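Long-range contact in cysteine desulfurase (Thermococcus onnurineus, PDB 5B89), which probably uses pyridoxal 5'-phosphate to take the sulfur from L-cysteine and pass it to a sulfur carrier, releasing L-alanine: residues H119-G124 against L148-E153. Numbering follows the deposited sequence.
Sequences HIFKRG and LGLKLE
Gly124 is held through both ends of its backbone. Gly124 N donates a hydrogen bond to Gly149 O at 2.9 Å, nearly straight (167° at the hydrogen). Gly124 O accepts one from Lys151 NZ, also 2.9 Å long, in the carbonyl plane and on a lone pair; a bend at the end of the lysine chain (chi4 100°) brings the ammonium there. Positive phi favours glycine at Gly149, the first residue to leave helical geometry after helix 139-148, and the backbone angles of Gly124 call for glycine too. Arg123 lays one face of its guanidinium over this turn, with Arg123 NH1 3.8 Å from Gly149 CA and Leu148 O towards the rim of the same face.

Next to these bonds, Leu150 splits its methyls: Leu150 CD2 sits 3.3 Å from Lys122 O, while Leu150 CD1 makes an off-centre CH-pi contact, 4.2 Å from the centroid of the Phe121 ring. Leu148 CD1 adds a touch on Phe121 CB. Ile127 of strand 126-129 meets both Phe121 and Leu150, and helix 139-148 covers them further. Cutting Leu150 back to an alanine is likely to leave a gap beside the Phe121 ring and next to Lys122 O, with the ring freer to shift.

At the surface, away from the cofactor, the loop entering strand 126-129 is thus tied to the turn entering edge strand 151-154 by one backbone bond and one exposed lysine, with leucine and phenylalanine packing alongside.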
# COMPACT_ATOMS: atom_id res chain seq x y z
N HIS B 119 -10.42 -12.49 16.98
CA HIS B 119 -11.34 -13.64 17.31
C HIS B 119 -10.78 -14.54 18.37
O HIS B 119 -11.58 -15.25 19.01
CB HIS B 119 -11.68 -14.41 16.02
CG HIS B 119 -10.53 -15.15 15.44
ND1 HIS B 119 -10.22 -16.47 15.66
CD2 HIS B 119 -9.52 -14.68 14.66
CE1 HIS B 119 -9.12 -16.80 15.02
NE2 HIS B 119 -8.67 -15.71 14.42
N ILE B 120 -9.46 -14.55 18.66
CA ILE B 120 -8.92 -15.48 19.64
C ILE B 120 -9.16 -15.03 21.08
O ILE B 120 -8.97 -15.82 21.99
CB ILE B 120 -7.41 -15.76 19.45
CG1 ILE B 120 -6.49 -14.61 19.91
CG2 ILE B 120 -7.12 -16.12 18.02
CD1 ILE B 120 -4.99 -14.97 19.95
N PHE B 121 -9.45 -13.78 21.28
CA PHE B 121 -9.55 -13.23 22.60
C PHE B 121 -10.90 -13.42 23.27
O PHE B 121 -11.89 -13.40 22.64
CB PHE B 121 -9.24 -11.72 22.56
CG PHE B 121 -7.82 -11.40 22.17
CD1 PHE B 121 -6.83 -11.36 23.11
CD2 PHE B 121 -7.50 -11.14 20.87
CE1 PHE B 121 -5.54 -11.08 22.76
CE2 PHE B 121 -6.20 -10.87 20.52
CZ PHE B 121 -5.23 -10.87 21.47
N LYS B 122 -10.85 -13.57 24.59
CA LYS B 122 -12.02 -13.71 25.43
C LYS B 122 -12.01 -12.55 26.40
O LYS B 122 -10.98 -12.09 26.76
CB LYS B 122 -11.90 -15.02 26.23
CG LYS B 122 -12.80 -15.16 27.41
CD LYS B 122 -12.66 -16.52 28.09
CE LYS B 122 -13.95 -16.83 28.80
NZ LYS B 122 -14.17 -18.20 29.34
N ARG B 123 -13.17 -12.08 26.82
CA ARG B 123 -13.26 -11.00 27.81
C ARG B 123 -12.34 -11.33 28.99
O ARG B 123 -12.32 -12.43 29.46
CB ARG B 123 -14.71 -10.84 28.29
CG ARG B 123 -14.93 -9.78 29.35
CD ARG B 123 -16.39 -9.40 29.53
NE ARG B 123 -16.87 -8.56 28.46
CZ ARG B 123 -16.74 -7.24 28.42
NH1 ARG B 123 -16.21 -6.57 29.43
NH2 ARG B 123 -17.18 -6.57 27.38
N GLY B 124 -11.57 -10.33 29.44
CA GLY B 124 -10.60 -10.50 30.47
C GLY B 124 -9.21 -11.02 30.15
O GLY B 124 -8.32 -11.11 31.03
N LEU B 148 -13.46 -5.66 23.17
CA LEU B 148 -13.64 -6.96 23.71
C LEU B 148 -13.53 -7.09 25.20
O LEU B 148 -13.73 -8.13 25.68
CB LEU B 148 -12.66 -7.92 23.06
CG LEU B 148 -12.68 -7.88 21.54
CD1 LEU B 148 -11.62 -8.67 20.84
CD2 LEU B 148 -14.05 -8.16 20.99
N GLY B 149 -13.21 -6.03 25.91
CA GLY B 149 -13.09 -6.08 27.36
C GLY B 149 -11.82 -6.76 27.83
O GLY B 149 -11.85 -7.56 28.65
N LEU B 150 -10.69 -6.41 27.24
CA LEU B 150 -9.44 -7.02 27.57
C LEU B 150 -8.67 -6.14 28.52
O LEU B 150 -8.94 -4.94 28.59
CB LEU B 150 -8.56 -7.23 26.29
CG LEU B 150 -9.31 -7.84 25.14
CD1 LEU B 150 -8.35 -8.01 23.97
CD2 LEU B 150 -9.94 -9.18 25.55
N LYS B 151 -7.68 -6.72 29.14
CA LYS B 151 -6.77 -6.00 29.96
C LYS B 151 -5.54 -5.64 29.10
O LYS B 151 -4.99 -6.50 28.53
CB LYS B 151 -6.27 -6.88 31.06
CG LYS B 151 -7.33 -7.19 32.11
CD LYS B 151 -6.82 -8.26 33.04
CE LYS B 151 -7.88 -8.68 34.05
NZ LYS B 151 -8.54 -9.95 33.66
N LEU B 152 -5.16 -4.38 29.06
CA LEU B 152 -3.98 -3.93 28.32
C LEU B 152 -3.02 -3.42 29.37
O LEU B 152 -3.30 -2.45 30.00
CB LEU B 152 -4.35 -2.83 27.33
CG LEU B 152 -3.17 -2.27 26.52
CD1 LEU B 152 -2.43 -3.37 25.79
CD2 LEU B 152 -3.61 -1.18 25.57
N GLU B 153 -1.93 -4.12 29.58
CA GLU B 153 -0.95 -3.77 30.57
C GLU B 153 0.34 -3.33 29.92
O GLU B 153 0.73 -3.78 28.84
CB GLU B 153 -0.75 -4.92 31.48
CG GLU B 153 -2.06 -5.05 32.30
CD GLU B 153 -2.02 -6.10 33.41
OE1 GLU B 153 -0.90 -6.53 33.82
OE2 GLU B 153 -3.17 -6.48 33.83